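Local coordinates for autophagy protein 5 (Saccharomyces cerevisiae, PDB 2DYO) that takes part in autophagic vesicle formation and cytoplasm-to-vacuole transport, and is required for selective degradation of the nucleus and mitochondria, at residues F75-N80 with L119-V124. Sequence-based numbering, arbitrary orientation.
Sequences FWFEHN and LRIHLV
W76 and E78 pair with V124 and H122 through four backbone hydrogen bonds, two per pair, which with axes at 147° define an antiparallel register. W76 N reaches V124 O at 3.0 Å, and E78 N reaches H122 O at 2.8 Å; V124 N and H122 N return the bonds to W76 O and E78 O. E78 O also lies in the plane of the H122 ring, at its edge, 3.3 Å from H122 CD2.

On the face carrying W76, E78, H122 and V124, the indole NE1 donates to E78 OE2 at 2.9 Å, meeting the carboxylate on its anti side. This bond, bent to 148° at the hydrogen, helps hold the E78 chain, extended beyond CG, where its CD packs 4.0 Å from V124 CG2.

F77, I121 and L123 make apolar contacts on the other face. I121 CG2, anti to the backbone N, approaches F77 CD2 to 3.3 Å, a tight fit; L123 CG meets the same ring, and I84 adjoins both F77 and I121. At the far end a water links H79 NE2 to R120 N, 3.0 Å from each.

Strand 118-126 is central, between parallel 15-22 and antiparallel 74-79, in the 2-1-5-3-4 mixed sheet of the ubiquitin-like UblA domain.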
ATOM      1  N   PHE A  75       9.007 -15.760   9.005  1.00 41.95           N
ATOM      2  CA  PHE A  75       7.820 -15.040   9.462  1.00 37.97           C
ATOM      3  C   PHE A  75       7.169 -14.277   8.314  1.00 36.76           C
ATOM      4  O   PHE A  75       7.859 -13.663   7.500  1.00 34.12           O
ATOM      5  CB  PHE A  75       8.202 -14.046  10.560  1.00 37.70           C
ATOM      6  CG  PHE A  75       8.930 -14.664  11.720  1.00 39.36           C
ATOM      7  CD1 PHE A  75       9.925 -13.952  12.382  1.00 38.07           C
ATOM      8  CD2 PHE A  75       8.617 -15.945  12.162  1.00 39.83           C
ATOM      9  CE1 PHE A  75      10.601 -14.505  13.466  1.00 39.72           C
ATOM     10  CE2 PHE A  75       9.288 -16.509  13.246  1.00 40.74           C
ATOM     11  CZ  PHE A  75      10.281 -15.785  13.898  1.00 39.51           C
ATOM     12  N   TRP A  76       5.842 -14.317   8.257  1.00 34.89           N
ATOM     13  CA  TRP A  76       5.098 -13.609   7.219  1.00 33.85           C
ATOM     14  C   TRP A  76       3.665 -13.347   7.670  1.00 33.83           C
ATOM     15  O   TRP A  76       3.191 -13.942   8.646  1.00 32.85           O
ATOM     16  CB  TRP A  76       5.122 -14.399   5.901  1.00 34.27           C
ATOM     17  CG  TRP A  76       4.372 -15.702   5.903  1.00 36.95           C
ATOM     18  CD1 TRP A  76       3.045 -15.887   5.644  1.00 36.55           C
ATOM     19  CD2 TRP A  76       4.915 -17.006   6.154  1.00 37.46           C
ATOM     20  NE1 TRP A  76       2.729 -17.224   5.713  1.00 37.33           N
ATOM     21  CE2 TRP A  76       3.857 -17.932   6.027  1.00 37.68           C
ATOM     22  CE3 TRP A  76       6.195 -17.480   6.478  1.00 37.45           C
ATOM     23  CZ2 TRP A  76       4.037 -19.308   6.209  1.00 37.78           C
ATOM     24  CZ3 TRP A  76       6.374 -18.851   6.661  1.00 37.27           C
ATOM     25  CH2 TRP A  76       5.298 -19.746   6.526  1.00 36.78           C
ATOM     26  N   PHE A  77       2.983 -12.444   6.974  1.00 30.57           N
ATOM     27  CA  PHE A  77       1.609 -12.107   7.317  1.00 29.22           C
ATOM     28  C   PHE A  77       0.597 -12.911   6.533  1.00 30.62           C
ATOM     29  O   PHE A  77       0.853 -13.344   5.408  1.00 31.29           O
ATOM     30  CB  PHE A  77       1.327 -10.626   7.071  1.00 28.82           C
ATOM     31  CG  PHE A  77       2.147  -9.698   7.912  1.00 29.59           C
ATOM     32  CD1 PHE A  77       3.171  -8.948   7.342  1.00 29.83           C
ATOM     33  CD2 PHE A  77       1.874  -9.541   9.267  1.00 30.93           C
ATOM     34  CE1 PHE A  77       3.910  -8.053   8.106  1.00 30.02           C
ATOM     35  CE2 PHE A  77       2.609  -8.643  10.043  1.00 30.89           C
ATOM     36  CZ  PHE A  77       3.627  -7.899   9.456  1.00 30.44           C
ATOM     37  N   GLU A  78      -0.568 -13.098   7.139  1.00 31.71           N
ATOM     38  CA  GLU A  78      -1.646 -13.823   6.502  1.00 34.40           C
ATOM     39  C   GLU A  78      -2.983 -13.152   6.763  1.00 34.17           C
ATOM     40  O   GLU A  78      -3.149 -12.415   7.737  1.00 34.64           O
ATOM     41  CB  GLU A  78      -1.674 -15.276   6.987  1.00 35.41           C
ATOM     42  CG  GLU A  78      -0.857 -16.209   6.112  1.00 36.94           C
ATOM     43  CD  GLU A  78      -0.888 -17.648   6.587  1.00 39.69           C
ATOM     44  OE1 GLU A  78      -1.911 -18.066   7.171  1.00 39.42           O
ATOM     45  OE2 GLU A  78       0.108 -18.365   6.360  1.00 39.70           O
ATOM     46  N   HIS A  79      -3.922 -13.392   5.861  1.00 35.92           N
ATOM     47  CA  HIS A  79      -5.267 -12.855   5.967  1.00 36.53           C
ATOM     48  C   HIS A  79      -6.181 -14.019   5.616  1.00 38.01           C
ATOM     49  O   HIS A  79      -6.140 -14.540   4.501  1.00 36.85           O
ATOM     50  CB  HIS A  79      -5.464 -11.691   4.993  1.00 36.84           C
ATOM     51  CG  HIS A  79      -6.866 -11.167   4.955  1.00 37.03           C
ATOM     52  ND1 HIS A  79      -7.826 -11.672   4.105  1.00 36.19           N
ATOM     53  CD2 HIS A  79      -7.477 -10.200   5.681  1.00 36.33           C
ATOM     54  CE1 HIS A  79      -8.967 -11.038   4.307  1.00 36.67           C
ATOM     55  NE2 HIS A  79      -8.783 -10.140   5.258  1.00 37.52           N
ATOM     56  N   ASN A  80      -6.984 -14.438   6.584  1.00 40.07           N
ATOM     57  CA  ASN A  80      -7.883 -15.566   6.393  1.00 43.36           C
ATOM     58  C   ASN A  80      -7.120 -16.775   5.852  1.00 43.55           C
ATOM     59  O   ASN A  80      -7.513 -17.379   4.856  1.00 44.53           O
ATOM     60  CB  ASN A  80      -9.031 -15.190   5.446  1.00 45.55           C
ATOM     61  CG  ASN A  80     -10.001 -14.189   6.067  1.00 49.48           C
ATOM     62  OD1 ASN A  80     -10.142 -14.122   7.292  1.00 51.78           O
ATOM     63  ND2 ASN A  80     -10.688 -13.423   5.226  1.00 50.93           N
ATOM     64  N   LEU A 119      -8.972  -4.275   8.530  1.00 28.88           N
ATOM     65  CA  LEU A 119      -8.126  -5.276   7.909  1.00 30.76           C
ATOM     66  C   LEU A 119      -7.610  -6.222   8.981  1.00 30.79           C
ATOM     67  O   LEU A 119      -6.951  -5.803   9.933  1.00 32.10           O
ATOM     68  CB  LEU A 119      -6.954  -4.592   7.195  1.00 30.52           C
ATOM     69  CG  LEU A 119      -5.975  -5.472   6.419  1.00 32.49           C
ATOM     70  CD1 LEU A 119      -6.713  -6.249   5.336  1.00 30.94           C
ATOM     71  CD2 LEU A 119      -4.893  -4.585   5.805  1.00 31.65           C
ATOM     72  N   ARG A 120      -7.918  -7.502   8.821  1.00 31.36           N
ATOM     73  CA  ARG A 120      -7.497  -8.519   9.769  1.00 34.20           C
ATOM     74  C   ARG A 120      -6.193  -9.155   9.303  1.00 33.64           C
ATOM     75  O   ARG A 120      -6.136  -9.760   8.233  1.00 34.14           O
ATOM     76  CB  ARG A 120      -8.592  -9.576   9.894  1.00 38.27           C
ATOM     77  CG  ARG A 120      -8.603 -10.301  11.217  1.00 43.43           C
ATOM     78  CD  ARG A 120      -9.994 -10.831  11.521  1.00 47.91           C
ATOM     79  NE  ARG A 120     -10.151 -11.137  12.939  1.00 50.93           N
ATOM     80  CZ  ARG A 120     -11.323 -11.305  13.542  1.00 52.66           C
ATOM     81  NH1 ARG A 120     -12.450 -11.197  12.849  1.00 52.43           N
ATOM     82  NH2 ARG A 120     -11.369 -11.569  14.842  1.00 53.39           N
ATOM     83  N   ILE A 121      -5.148  -9.012  10.112  1.00 33.43           N
ATOM     84  CA  ILE A 121      -3.834  -9.553   9.779  1.00 34.08           C
ATOM     85  C   ILE A 121      -3.315 -10.486  10.869  1.00 33.23           C
ATOM     86  O   ILE A 121      -3.415 -10.185  12.058  1.00 33.36           O
ATOM     87  CB  ILE A 121      -2.813  -8.417   9.580  1.00 35.28           C
ATOM     88  CG1 ILE A 121      -3.200  -7.579   8.360  1.00 36.30           C
ATOM     89  CG2 ILE A 121      -1.405  -8.994   9.445  1.00 38.99           C
ATOM     90  CD1 ILE A 121      -3.171  -8.337   7.050  1.00 37.57           C
ATOM     91  N   HIS A 122      -2.746 -11.610  10.450  1.00 32.79           N
ATOM     92  CA  HIS A 122      -2.211 -12.598  11.378  1.00 35.26           C
ATOM     93  C   HIS A 122      -0.726 -12.821  11.100  1.00 33.44           C
ATOM     94  O   HIS A 122      -0.332 -13.060   9.959  1.00 32.36           O
ATOM     95  CB  HIS A 122      -2.965 -13.923  11.218  1.00 39.67           C
ATOM     96  CG  HIS A 122      -4.453 -13.764  11.131  1.00 45.46           C
ATOM     97  ND1 HIS A 122      -5.303 -14.071  12.173  1.00 47.42           N
ATOM     98  CD2 HIS A 122      -5.240 -13.297  10.131  1.00 46.91           C
ATOM     99  CE1 HIS A 122      -6.548 -13.799  11.821  1.00 47.69           C
ATOM    100  NE2 HIS A 122      -6.538 -13.327  10.587  1.00 48.78           N
ATOM    101  N   LEU A 123       0.091 -12.735  12.147  1.00 32.60           N
ATOM    102  CA  LEU A 123       1.532 -12.947  12.029  1.00 33.08           C
ATOM    103  C   LEU A 123       1.756 -14.449  12.200  1.00 34.28           C
ATOM    104  O   LEU A 123       1.392 -15.016  13.231  1.00 32.25           O
ATOM    105  CB  LEU A 123       2.272 -12.194  13.138  1.00 33.01           C
ATOM    106  CG  LEU A 123       3.695 -11.657  12.922  1.00 36.04           C
ATOM    107  CD1 LEU A 123       4.432 -11.735  14.239  1.00 32.32           C
ATOM    108  CD2 LEU A 123       4.444 -12.442  11.856  1.00 34.94           C
ATOM    109  N   VAL A 124       2.364 -15.079  11.202  1.00 33.96           N
ATOM    110  CA  VAL A 124       2.610 -16.519  11.228  1.00 37.89           C
ATOM    111  C   VAL A 124       4.081 -16.888  11.011  1.00 40.28           C
ATOM    112  O   VAL A 124       4.873 -16.076  10.532  1.00 39.02           O
ATOM    113  CB  VAL A 124       1.765 -17.218  10.136  1.00 38.19           C
ATOM    114  CG1 VAL A 124       2.007 -18.713  10.150  1.00 41.80           C
ATOM    115  CG2 VAL A 124       0.295 -16.917  10.354  1.00 40.32           C
TER
HETATM  116  O   HOH W   1     -10.186  -8.185   7.003  1.00 48.85           O